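Local coordinates for protein formylmethanofuran--tetrahydromethanopterin formyltransferase (Methanosarcina barkeri, PDB 1M5S) that catalyses the reversible transfer of a formyl group from formylmethanofuran to tetrahydromethanopterin, a step in methanogenesis from carbon dioxide, at residues T38-F43 against Q94-A99; A103-L108 against R137-V142; A263-A268 against K275-G280. All coordinates share one frame; numbering follows the deposited sequence.

Interaction 1 of 3, residues T38-F43 against Q94-A99; sequences TEATGF and QCVLTA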
ATOM      1  N   THR A  38      -6.698   8.916   7.700  1.00 16.91           N
ATOM      2  CA  THR A  38      -6.848   9.436   6.350  1.00 19.45           C
ATOM      3  C   THR A  38      -8.259   9.967   6.113  1.00 22.65           C
ATOM      4  O   THR A  38      -8.438  11.078   5.613  1.00 20.97           O
ATOM      5  CB  THR A  38      -6.518   8.345   5.310  1.00 18.21           C
ATOM      6  OG1 THR A  38      -5.158   7.922   5.492  1.00 16.62           O
ATOM      7  CG2 THR A  38      -6.701   8.875   3.892  1.00 16.33           C
ATOM      8  N   GLU A  39      -9.257   9.157   6.464  1.00 20.41           N
ATOM      9  CA  GLU A  39     -10.655   9.552   6.362  1.00 24.65           C
ATOM     10  C   GLU A  39     -10.910  10.839   7.153  1.00 20.07           C
ATOM     11  O   GLU A  39     -11.521  11.778   6.645  1.00 25.79           O
ATOM     12  CB  GLU A  39     -11.544   8.420   6.889  1.00 26.71           C
ATOM     13  CG  GLU A  39     -13.034   8.697   6.812  1.00 31.24           C
ATOM     14  CD  GLU A  39     -13.554   8.814   5.387  1.00 36.43           C
ATOM     15  OE1 GLU A  39     -13.146   8.011   4.522  1.00 31.68           O
ATOM     16  OE2 GLU A  39     -14.417   9.684   5.142  1.00 29.99           O
ATOM     17  N   ALA A  40     -10.295  10.930   8.326  1.00 17.52           N
ATOM     18  CA  ALA A  40     -10.532  12.033   9.254  1.00 23.35           C
ATOM     19  C   ALA A  40      -9.853  13.340   8.847  1.00 27.32           C
ATOM     20  O   ALA A  40     -10.211  14.404   9.357  1.00 28.18           O
ATOM     21  CB  ALA A  40     -10.088  11.633  10.654  1.00 17.47           C
ATOM     22  N   THR A  41      -8.855  13.255   7.966  1.00 22.84           N
ATOM     23  CA  THR A  41      -8.092  14.430   7.547  1.00 20.05           C
ATOM     24  C   THR A  41      -8.236  14.716   6.057  1.00 21.09           C
ATOM     25  O   THR A  41      -7.529  15.560   5.512  1.00 22.25           O
ATOM     26  CB  THR A  41      -6.593  14.280   7.870  1.00 22.06           C
ATOM     27  OG1 THR A  41      -6.091  13.086   7.259  1.00 25.00           O
ATOM     28  CG2 THR A  41      -6.368  14.220   9.378  1.00 23.66           C
ATOM     29  N   GLY A  42      -9.168  14.021   5.408  1.00 16.81           N
ATOM     30  CA  GLY A  42      -9.488  14.305   4.019  1.00 23.98           C
ATOM     31  C   GLY A  42     -10.381  15.524   3.896  1.00 24.92           C
ATOM     32  O   GLY A  42     -10.874  16.039   4.898  1.00 23.21           O
ATOM     33  N   PHE A  43     -10.610  15.969   2.659  1.00 31.28           N
ATOM     34  CA  PHE A  43     -11.354  17.202   2.389  1.00 28.73           C
ATOM     35  C   PHE A  43     -10.888  18.349   3.298  1.00 31.60           C
ATOM     36  O   PHE A  43     -11.693  19.030   3.933  1.00 32.03           O
ATOM     37  CB  PHE A  43     -12.861  16.948   2.553  1.00 35.39           C
ATOM     38  CG  PHE A  43     -13.735  18.072   2.043  1.00 38.36           C
ATOM     39  CD1 PHE A  43     -13.298  18.899   1.014  1.00 38.36           C
ATOM     40  CD2 PHE A  43     -15.002  18.281   2.578  1.00 34.73           C
ATOM     41  CE1 PHE A  43     -14.110  19.920   0.522  1.00 39.90           C
ATOM     42  CE2 PHE A  43     -15.825  19.302   2.090  1.00 43.85           C
ATOM     43  CZ  PHE A  43     -15.373  20.122   1.059  1.00 43.81           C
ATOM     44  N   GLN A  94     -17.441  11.364  13.216  1.00 23.91           N
ATOM     45  CA  GLN A  94     -17.942  10.769  11.983  1.00 26.35           C
ATOM     46  C   GLN A  94     -16.929   9.883  11.269  1.00 20.81           C
ATOM     47  O   GLN A  94     -17.309   9.111  10.387  1.00 23.48           O
ATOM     48  CB  GLN A  94     -18.411  11.859  11.011  1.00 27.35           C
ATOM     49  CG  GLN A  94     -19.633  12.628  11.472  1.00 34.39           C
ATOM     50  CD  GLN A  94     -20.733  11.711  11.980  1.00 29.78           C
ATOM     51  OE1 GLN A  94     -20.893  11.528  13.189  1.00 37.57           O
ATOM     52  NE2 GLN A  94     -21.464  11.090  11.054  1.00 33.28           N
ATOM     53  N   CYS A  95     -15.644  10.058  11.576  1.00 25.30           N
ATOM     54  CA  CYS A  95     -14.588   9.415  10.794  1.00 21.39           C
ATOM     55  C   CYS A  95     -13.651   8.519  11.605  1.00 25.16           C
ATOM     56  O   CYS A  95     -12.861   7.766  11.036  1.00 20.18           O
ATOM     57  CB  CYS A  95     -13.770  10.469  10.037  1.00 22.23           C
ATOM     58  SG  CYS A  95     -14.752  11.532   8.946  1.00 28.70           S
ATOM     59  N   VAL A  96     -13.731   8.602  12.928  1.00 20.55           N
ATOM     60  CA  VAL A  96     -12.869   7.801  13.787  1.00 21.10           C
ATOM     61  C   VAL A  96     -13.677   6.915  14.743  1.00 27.36           C
ATOM     62  O   VAL A  96     -13.466   5.702  14.812  1.00 22.91           O
ATOM     63  CB  VAL A  96     -11.899   8.704  14.570  1.00 22.46           C
ATOM     64  CG1 VAL A  96     -10.986   7.866  15.446  1.00 21.88           C
ATOM     65  CG2 VAL A  96     -11.069   9.537  13.600  1.00 18.22           C
ATOM     66  N   LEU A  97     -14.681   7.502  15.384  1.00 22.89           N
ATOM     67  CA  LEU A  97     -15.638   6.742  16.177  1.00 20.77           C
ATOM     68  C   LEU A  97     -16.284   5.645  15.333  1.00 21.07           C
ATOM     69  O   LEU A  97     -16.506   4.536  15.808  1.00 28.34           O
ATOM     70  CB  LEU A  97     -16.717   7.681  16.738  1.00 20.49           C
ATOM     71  CG  LEU A  97     -17.810   7.083  17.633  1.00 29.04           C
ATOM     72  CD1 LEU A  97     -18.216   8.103  18.677  1.00 31.01           C
ATOM     73  CD2 LEU A  97     -19.009   6.660  16.809  1.00 25.06           C
ATOM     74  N   THR A  98     -16.485   5.943  14.057  1.00 22.42           N
ATOM     75  CA  THR A  98     -17.138   5.033  13.119  1.00 18.57           C
ATOM     76  C   THR A  98     -16.169   4.065  12.431  1.00 16.45           C
ATOM     77  O   THR A  98     -16.597   3.161  11.707  1.00 16.49           O
ATOM     78  CB  THR A  98     -17.860   5.826  12.029  1.00 29.73           C
ATOM     79  OG1 THR A  98     -16.914   6.659  11.347  1.00 25.64           O
ATOM     80  CG2 THR A  98     -18.940   6.697  12.640  1.00 23.15           C
ATOM     81  N   ALA A  99     -14.870   4.297  12.608  1.00 16.84           N
ATOM     82  CA  ALA A  99     -13.839   3.496  11.954  1.00 14.43           C
ATOM     83  C   ALA A  99     -13.435   2.297  12.813  1.00 16.30           C
ATOM     84  O   ALA A  99     -13.386   2.388  14.039  1.00 19.20           O
ATOM     85  CB  ALA A  99     -12.620   4.364  11.660  1.00 19.74           C
TER

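Interaction 2 of 3, residues A103-L108 against R137-V142; sequences AVFNGL and RKVYKV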
ATOM      1  N   ALA A 103      -9.031   3.977  18.746  1.00 25.81           N
ATOM      2  CA  ALA A 103      -9.154   4.715  20.004  1.00 21.35           C
ATOM      3  C   ALA A 103      -8.545   6.093  19.773  1.00 23.44           C
ATOM      4  O   ALA A 103      -7.707   6.261  18.888  1.00 19.01           O
ATOM      5  CB  ALA A 103      -8.413   3.990  21.126  1.00 18.14           C
ATOM      6  N   VAL A 104      -9.070   7.096  20.471  1.00 26.06           N
ATOM      7  CA  VAL A 104      -8.616   8.476  20.323  1.00 24.68           C
ATOM      8  C   VAL A 104      -7.996   8.961  21.627  1.00 24.42           C
ATOM      9  O   VAL A 104      -8.599   8.833  22.692  1.00 24.23           O
ATOM     10  CB  VAL A 104      -9.786   9.417  19.957  1.00 24.69           C
ATOM     11  CG1 VAL A 104      -9.343  10.867  20.036  1.00 29.77           C
ATOM     12  CG2 VAL A 104     -10.279   9.108  18.569  1.00 35.51           C
ATOM     13  N   PHE A 105      -6.775   9.476  21.538  1.00 28.37           N
ATOM     14  CA  PHE A 105      -6.090  10.066  22.681  1.00 24.42           C
ATOM     15  C   PHE A 105      -5.670  11.497  22.376  1.00 31.89           C
ATOM     16  O   PHE A 105      -5.681  11.931  21.220  1.00 23.39           O
ATOM     17  CB  PHE A 105      -4.864   9.234  23.053  1.00 24.18           C
ATOM     18  CG  PHE A 105      -5.190   7.814  23.420  1.00 33.43           C
ATOM     19  CD1 PHE A 105      -5.598   7.491  24.708  1.00 26.11           C
ATOM     20  CD2 PHE A 105      -5.128   6.804  22.467  1.00 28.66           C
ATOM     21  CE1 PHE A 105      -5.941   6.184  25.040  1.00 31.18           C
ATOM     22  CE2 PHE A 105      -5.467   5.500  22.795  1.00 33.33           C
ATOM     23  CZ  PHE A 105      -5.875   5.192  24.084  1.00 29.81           C
ATOM     24  N   ASN A 106      -5.287  12.220  23.421  1.00 25.37           N
ATOM     25  CA  ASN A 106      -4.942  13.633  23.309  1.00 26.33           C
ATOM     26  C   ASN A 106      -3.502  13.796  22.824  1.00 18.27           C
ATOM     27  O   ASN A 106      -2.563  13.354  23.490  1.00 27.65           O
ATOM     28  CB  ASN A 106      -5.111  14.307  24.675  1.00 26.61           C
ATOM     29  CG  ASN A 106      -5.078  15.818  24.594  1.00 35.66           C
ATOM     30  OD1 ASN A 106      -4.755  16.402  23.553  1.00 25.15           O
ATOM     31  ND2 ASN A 106      -5.448  16.464  25.689  1.00 23.48           N
ATOM     32  N   GLY A 107      -3.332  14.466  21.684  1.00 29.07           N
ATOM     33  CA  GLY A 107      -2.002  14.689  21.146  1.00 25.48           C
ATOM     34  C   GLY A 107      -1.249  15.817  21.825  1.00 34.81           C
ATOM     35  O   GLY A 107      -0.016  15.814  21.841  1.00 31.00           O
ATOM     36  N   LEU A 108      -1.982  16.779  22.387  1.00 29.64           N
ATOM     37  CA  LEU A 108      -1.383  17.942  23.051  1.00 31.09           C
ATOM     38  C   LEU A 108      -1.845  18.061  24.508  1.00 32.94           C
ATOM     39  O   LEU A 108      -2.569  18.989  24.862  1.00 36.43           O
ATOM     40  CB  LEU A 108      -1.738  19.227  22.288  1.00 25.86           C
ATOM     41  CG  LEU A 108      -0.893  19.616  21.065  1.00 26.72           C
ATOM     42  CD1 LEU A 108      -1.672  20.539  20.153  1.00 26.93           C
ATOM     43  CD2 LEU A 108       0.396  20.276  21.517  1.00 35.16           C
ATOM     44  N   ARG A 137      -4.368   8.524  31.841  1.00 34.89           N
ATOM     45  CA  ARG A 137      -5.268   9.382  31.048  1.00 29.87           C
ATOM     46  C   ARG A 137      -6.735   9.021  31.308  1.00 35.35           C
ATOM     47  O   ARG A 137      -7.091   7.839  31.426  1.00 36.72           O
ATOM     48  CB  ARG A 137      -4.994   9.199  29.555  1.00 37.38           C
ATOM     49  CG  ARG A 137      -3.636   9.751  29.116  1.00 41.52           C
ATOM     50  CD  ARG A 137      -3.456   9.733  27.597  1.00 34.37           C
ATOM     51  NE  ARG A 137      -2.063   9.939  27.177  1.00 31.45           N
ATOM     52  CZ  ARG A 137      -1.695  10.772  26.194  1.00 32.99           C
ATOM     53  NH1 ARG A 137      -2.605  11.487  25.519  1.00 34.41           N
ATOM     54  NH2 ARG A 137      -0.425  10.962  25.809  1.00 44.35           N
ATOM     55  N   LYS A 138      -7.561  10.056  31.424  1.00 37.65           N
ATOM     56  CA  LYS A 138      -8.997   9.914  31.625  1.00 34.05           C
ATOM     57  C   LYS A 138      -9.702   9.648  30.297  1.00 30.68           C
ATOM     58  O   LYS A 138      -9.755  10.519  29.418  1.00 30.56           O
ATOM     59  CB  LYS A 138      -9.565  11.181  32.270  1.00 38.17           C
ATOM     60  CG  LYS A 138     -11.060  11.124  32.549  1.00 44.10           C
ATOM     61  CD  LYS A 138     -11.513  12.324  33.364  1.00 47.67           C
ATOM     62  CE  LYS A 138     -13.026  12.408  33.429  1.00 53.71           C
ATOM     63  NZ  LYS A 138     -13.473  13.592  34.222  1.00 61.46           N
ATOM     64  N   VAL A 139     -10.345   8.483  30.214  1.00 31.97           N
ATOM     65  CA  VAL A 139     -10.916   7.983  28.966  1.00 29.09           C
ATOM     66  C   VAL A 139     -12.385   7.579  29.124  1.00 26.69           C
ATOM     67  O   VAL A 139     -12.783   6.987  30.127  1.00 35.43           O
ATOM     68  CB  VAL A 139     -10.107   6.771  28.437  1.00 28.73           C
ATOM     69  CG1 VAL A 139     -10.756   6.212  27.181  1.00 35.44           C
ATOM     70  CG2 VAL A 139      -8.672   7.177  28.175  1.00 31.55           C
ATOM     71  N   TYR A 140     -13.171   7.844  28.093  1.00 24.43           N
ATOM     72  CA  TYR A 140     -14.592   7.475  28.064  1.00 25.24           C
ATOM     73  C   TYR A 140     -14.785   6.261  27.167  1.00 34.27           C
ATOM     74  O   TYR A 140     -14.208   6.180  26.072  1.00 29.59           O
ATOM     75  CB  TYR A 140     -15.435   8.631  27.527  1.00 28.10           C
ATOM     76  CG  TYR A 140     -15.536   9.770  28.528  1.00 33.47           C
ATOM     77  CD1 TYR A 140     -16.394   9.657  29.627  1.00 38.63           C
ATOM     78  CD2 TYR A 140     -14.765  10.918  28.345  1.00 36.71           C
ATOM     79  CE1 TYR A 140     -16.462  10.693  30.563  1.00 39.33           C
ATOM     80  CE2 TYR A 140     -14.827  11.952  29.284  1.00 45.03           C
ATOM     81  CZ  TYR A 140     -15.673  11.837  30.395  1.00 43.86           C
ATOM     82  OH  TYR A 140     -15.723  12.837  31.314  1.00 45.08           O
ATOM     83  N   LYS A 141     -15.513   5.277  27.691  1.00 28.43           N
ATOM     84  CA  LYS A 141     -15.898   4.085  26.938  1.00 31.23           C
ATOM     85  C   LYS A 141     -17.274   4.302  26.321  1.00 26.10           C
ATOM     86  O   LYS A 141     -18.246   4.548  27.033  1.00 28.55           O
ATOM     87  CB  LYS A 141     -15.948   2.871  27.871  1.00 29.83           C
ATOM     88  CG  LYS A 141     -14.738   1.977  27.821  1.00 42.63           C
ATOM     89  CD  LYS A 141     -15.078   0.593  28.362  1.00 43.58           C
ATOM     90  CE  LYS A 141     -14.117   0.179  29.463  1.00 53.64           C
ATOM     91  NZ  LYS A 141     -14.583  -1.069  30.130  1.00 58.06           N
ATOM     92  N   VAL A 142     -17.361   4.134  25.006  1.00 24.62           N
ATOM     93  CA  VAL A 142     -18.619   4.250  24.283  1.00 26.03           C
ATOM     94  C   VAL A 142     -18.911   2.911  23.587  1.00 28.18           C
ATOM     95  O   VAL A 142     -18.314   2.593  22.554  1.00 24.43           O
ATOM     96  CB  VAL A 142     -18.552   5.400  23.226  1.00 29.02           C
ATOM     97  CG1 VAL A 142     -19.883   5.540  22.501  1.00 25.83           C
ATOM     98  CG2 VAL A 142     -18.160   6.705  23.899  1.00 31.91           C
TER
HETATM   99  O   HOH W   1      -0.171  12.729  23.740  1.00 34.52           O

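Interaction 3 of 3, residues A263-A268 against K275-G280; sequences AGIKAA and KKISAG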
ATOM      1  N   ALA A 263      14.604  19.199   5.679  1.00 21.96           N
ATOM      2  CA  ALA A 263      14.612  17.773   5.343  1.00 24.37           C
ATOM      3  C   ALA A 263      13.947  17.526   3.994  1.00 22.80           C
ATOM      4  O   ALA A 263      14.452  16.757   3.164  1.00 20.19           O
ATOM      5  CB  ALA A 263      13.902  16.973   6.430  1.00 23.54           C
ATOM      6  N   GLY A 264      12.861  18.255   3.749  1.00 18.75           N
ATOM      7  CA  GLY A 264      12.132  18.118   2.499  1.00 24.87           C
ATOM      8  C   GLY A 264      12.939  18.579   1.302  1.00 27.83           C
ATOM      9  O   GLY A 264      12.916  17.932   0.252  1.00 18.32           O
ATOM     10  N   ILE A 265      13.659  19.692   1.460  1.00 20.83           N
ATOM     11  CA  ILE A 265      14.494  20.227   0.393  1.00 21.07           C
ATOM     12  C   ILE A 265      15.668  19.292   0.127  1.00 19.50           C
ATOM     13  O   ILE A 265      15.968  18.985  -1.023  1.00 18.72           O
ATOM     14  CB  ILE A 265      15.015  21.650   0.742  1.00 20.34           C
ATOM     15  CG1 ILE A 265      13.895  22.675   0.531  1.00 21.18           C
ATOM     16  CG2 ILE A 265      16.223  22.016  -0.132  1.00 18.46           C
ATOM     17  CD1 ILE A 265      14.173  24.026   1.144  1.00 26.43           C
ATOM     18  N   LYS A 266      16.263  18.761   1.194  1.00 19.51           N
ATOM     19  CA  LYS A 266      17.430  17.888   1.061  1.00 21.66           C
ATOM     20  C   LYS A 266      17.081  16.550   0.406  1.00 25.19           C
ATOM     21  O   LYS A 266      17.922  15.937  -0.254  1.00 21.78           O
ATOM     22  CB  LYS A 266      18.076  17.649   2.431  1.00 22.75           C
ATOM     23  CG  LYS A 266      18.596  18.920   3.092  1.00 33.83           C
ATOM     24  CD  LYS A 266      20.049  18.790   3.486  1.00 43.60           C
ATOM     25  CE  LYS A 266      20.231  17.871   4.673  1.00 42.22           C
ATOM     26  NZ  LYS A 266      21.672  17.710   5.000  1.00 50.52           N
ATOM     27  N   ALA A 267      15.836  16.113   0.580  1.00 22.12           N
ATOM     28  CA  ALA A 267      15.349  14.903  -0.081  1.00 18.40           C
ATOM     29  C   ALA A 267      14.961  15.184  -1.531  1.00 17.29           C
ATOM     30  O   ALA A 267      15.264  14.393  -2.422  1.00 20.08           O
ATOM     31  CB  ALA A 267      14.164  14.322   0.685  1.00 18.87           C
ATOM     32  N   ALA A 268      14.361  16.349  -1.773  1.00 15.12           N
ATOM     33  CA  ALA A 268      13.980  16.759  -3.124  1.00 20.99           C
ATOM     34  C   ALA A 268      15.156  16.876  -4.090  1.00 23.06           C
ATOM     35  O   ALA A 268      15.034  16.507  -5.259  1.00 17.16           O
ATOM     36  CB  ALA A 268      13.217  18.074  -3.079  1.00 17.75           C
ATOM     37  N   LYS A 275      15.865  21.339 -10.906  1.00 23.95           N
ATOM     38  CA  LYS A 275      16.617  22.500 -11.386  1.00 23.18           C
ATOM     39  C   LYS A 275      16.798  23.582 -10.327  1.00 26.87           C
ATOM     40  O   LYS A 275      17.835  24.239 -10.275  1.00 25.06           O
ATOM     41  CB  LYS A 275      15.932  23.100 -12.614  1.00 27.82           C
ATOM     42  CG  LYS A 275      15.912  22.175 -13.822  1.00 25.93           C
ATOM     43  CD  LYS A 275      17.313  21.686 -14.147  1.00 29.25           C
ATOM     44  CE  LYS A 275      17.303  20.727 -15.315  1.00 36.72           C
ATOM     45  NZ  LYS A 275      18.670  20.230 -15.596  1.00 39.22           N
ATOM     46  N   LYS A 276      15.792  23.755  -9.478  1.00 20.64           N
ATOM     47  CA  LYS A 276      15.801  24.833  -8.498  1.00 25.37           C
ATOM     48  C   LYS A 276      14.824  24.564  -7.360  1.00 23.05           C
ATOM     49  O   LYS A 276      13.773  23.947  -7.561  1.00 21.47           O
ATOM     50  CB  LYS A 276      15.440  26.158  -9.177  1.00 28.89           C
ATOM     51  CG  LYS A 276      15.737  27.390  -8.330  1.00 36.69           C
ATOM     52  CD  LYS A 276      14.746  28.507  -8.592  1.00 39.19           C
ATOM     53  CE  LYS A 276      15.179  29.378  -9.739  1.00 43.46           C
ATOM     54  NZ  LYS A 276      14.294  30.567  -9.859  1.00 44.41           N
ATOM     55  N   ILE A 277      15.210  24.980  -6.159  1.00 19.53           N
ATOM     56  CA  ILE A 277      14.295  25.066  -5.026  1.00 18.41           C
ATOM     57  C   ILE A 277      13.979  26.536  -4.779  1.00 25.06           C
ATOM     58  O   ILE A 277      14.885  27.365  -4.663  1.00 20.99           O
ATOM     59  CB  ILE A 277      14.922  24.490  -3.725  1.00 16.63           C
ATOM     60  CG1 ILE A 277      15.260  23.002  -3.900  1.00 27.45           C
ATOM     61  CG2 ILE A 277      13.989  24.746  -2.539  1.00 18.69           C
ATOM     62  CD1 ILE A 277      14.062  22.106  -4.158  1.00 22.23           C
ATOM     63  N   SER A 278      12.695  26.851  -4.676  1.00 26.01           N
ATOM     64  CA  SER A 278      12.274  28.177  -4.257  1.00 29.53           C
ATOM     65  C   SER A 278      11.261  28.078  -3.115  1.00 33.09           C
ATOM     66  O   SER A 278      11.242  27.081  -2.390  1.00 28.14           O
ATOM     67  CB  SER A 278      11.673  28.939  -5.438  1.00 30.21           C
ATOM     68  OG  SER A 278      11.544  30.315  -5.131  1.00 39.37           O
ATOM     69  N   ALA A 279      10.503  29.154  -2.902  1.00 31.50           N
ATOM     70  CA  ALA A 279       9.490  29.235  -1.847  1.00 31.87           C
ATOM     71  C   ALA A 279       8.514  30.356  -2.155  1.00 38.34           C
ATOM     72  O   ALA A 279       8.850  31.303  -2.862  1.00 36.71           O
ATOM     73  CB  ALA A 279      10.139  29.482  -0.500  1.00 32.06           C
ATOM     74  N   GLY A 280       7.305  30.243  -1.619  1.00 40.04           N
ATOM     75  CA  GLY A 280       6.275  31.223  -1.902  1.00 41.60           C
ATOM     76  C   GLY A 280       6.076  32.197  -0.762  1.00 41.44           C
ATOM     77  O   GLY A 280       5.977  31.803   0.395  1.00 36.30           O
TER

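Interaction 1 of 3, residues T38-F43 against Q94-A99
C95 lies against E39 and A40 of helix 30-41 and wedges its CB between them. Two distances locate this atom: C95 CB is 3.7 Å from A40 CA and 3.8 Å from E39 CG. The backbones come close, with A40 CA and C95 CA 5.1 Å apart, consistent with the small side chains here, since A40 puts a bare methyl at the interface and C95 only CB and SG. The thiol, with SG beside its own backbone N and opposite the carbonyl carbon (chi1 -57°), runs alongside the glutamate stem, where C95 SG lies 3.9 Å from E39 CG. E39 takes part through that methylene. Its chain leaves the helix with CG anti to the backbone N (chi1 -179°) and bends at the next bond (chi2 65°), carrying the carboxylate past the cysteine to A44 N of the second subunit, where OE2 is hydrogen-bonded. A40 CB also meets V96 CG2 at 3.7 Å, an apolar contact that extends the patch along the chain from C95. No hydrogen bond crosses between the segments, and the buried carbonyl C95 O has no partner in the model. V96 to A99 form a type I beta turn, closed by A99 N to V96 O, and T98 OG1 also donates to Q94 O at 2.7 Å from well above the carbonyl plane; T45 OG1 of the second subunit is hydrogen-bonded to the same oxygen. R91 joins the two helices in another way, with NH1 bonded to both A40 O and G42 O. This is a close approach of helix 30-41 and the segment running on from helix 81-95, through small residues, within an alpha/beta sandwich and beside a subunit interface of the homotetramer.

Interaction 2 of 3, residues A103-L108 against R137-V142
R137 reaches N106 with a guanidinium hydrogen bond: NH1 donates to N106 O at 2.8 Å, with an N-H...O angle of 155°. The oxygen lies in the guanidinium plane, and the donor sits on a carbonyl lone pair, so both groups are well aligned. The extended chain (chi2 -172°) carries the head this far. A water adds a second link, accepting from R137 NH2 at 2.7 Å and donating to N106 O. The ionic component lies outside the segments, where R137 NH1 forms a salt bridge with E152 OE1, which also accepts from N106 N. The N106 side chain is engaged separately: OD1 accepts from G156 N, and from L108 N in an Asx turn.

Apolar contact comes from F105, whose CE1 meets V139 CG2 at 4.3 Å. Separately, F105 CB makes a van der Waals approach to R137 NH1 at 4.0 Å. A leucine in place of R137 would probably leave E152 without its cationic mate and N106 O without its direct side-chain donor.

The strands run at 146° with axes 8.7 Å apart, too far to pair directly. Strand 147-170 lies between them, parallel to 103-106 and antiparallel to 137-144, while I134 of strand 130-134 touches F105 and V139.

Interaction 3 of 3, residues A263-A268 against K275-G280
I265 and I277 each hold CG1 beside the backbone N and opposite the carbonyl carbon (chi1 -77° in I265), which sets their CG2 methyls anti to N, and in this shape the two branched chains cross obliquely, in contact. Beyond that point they differ. I265 continues extended (chi2 166°), bringing CD1 to the I277 CG2 methyl, whereas I277 folds at its second torsion (chi2 -63°), placing CD1 near A268.

The tightest approach is I265 CG1 to I277 CG2, at 3.7 Å. I265 CD1 follows at 3.8 Å from the same I277 CG2 methyl, which is thus touched by two successive carbons of one chain. The other branches are also engaged, with I265 CG2 4.0 Å from I277 CG1. One helical turn on, A268 CB reaches I277 CD1 at 4.3 Å. Backbones remain well separated, I265 CA and I277 CA being 7.3 Å apart, so the contact is made by side chains, without a hydrogen bond across it.

I8 of strand 6-8 touches both isoleucines, and F166 of strand 147-170 also borders I265. Here a helix, 254-268, lies against beta strands through buried apolar contacts, as expected of the layers in an alpha/beta sandwich.

Interactions 1 and 2 are neighbours, their centres 16 Å apart, and they touch directly: V96 CG1 packs on V104 CG2 at 3.4 Å, helix 81-95 and strand 103-106 being consecutive in the chain. Both belong to the N-terminal half of the formyltransferase. Interaction 3 belongs to the proximal lobe, on the opposite side of the chain's centre, with its centre 31 Å from that of interaction 1 and 38 Å from that of interaction 2; the nearest atoms are about 19 and 21 Å away. Strand 147-170 nevertheless connects the far pair, since strands 103-106, 137-144 and 274-278 all bond to it. None of the three contacts includes a bound ligand.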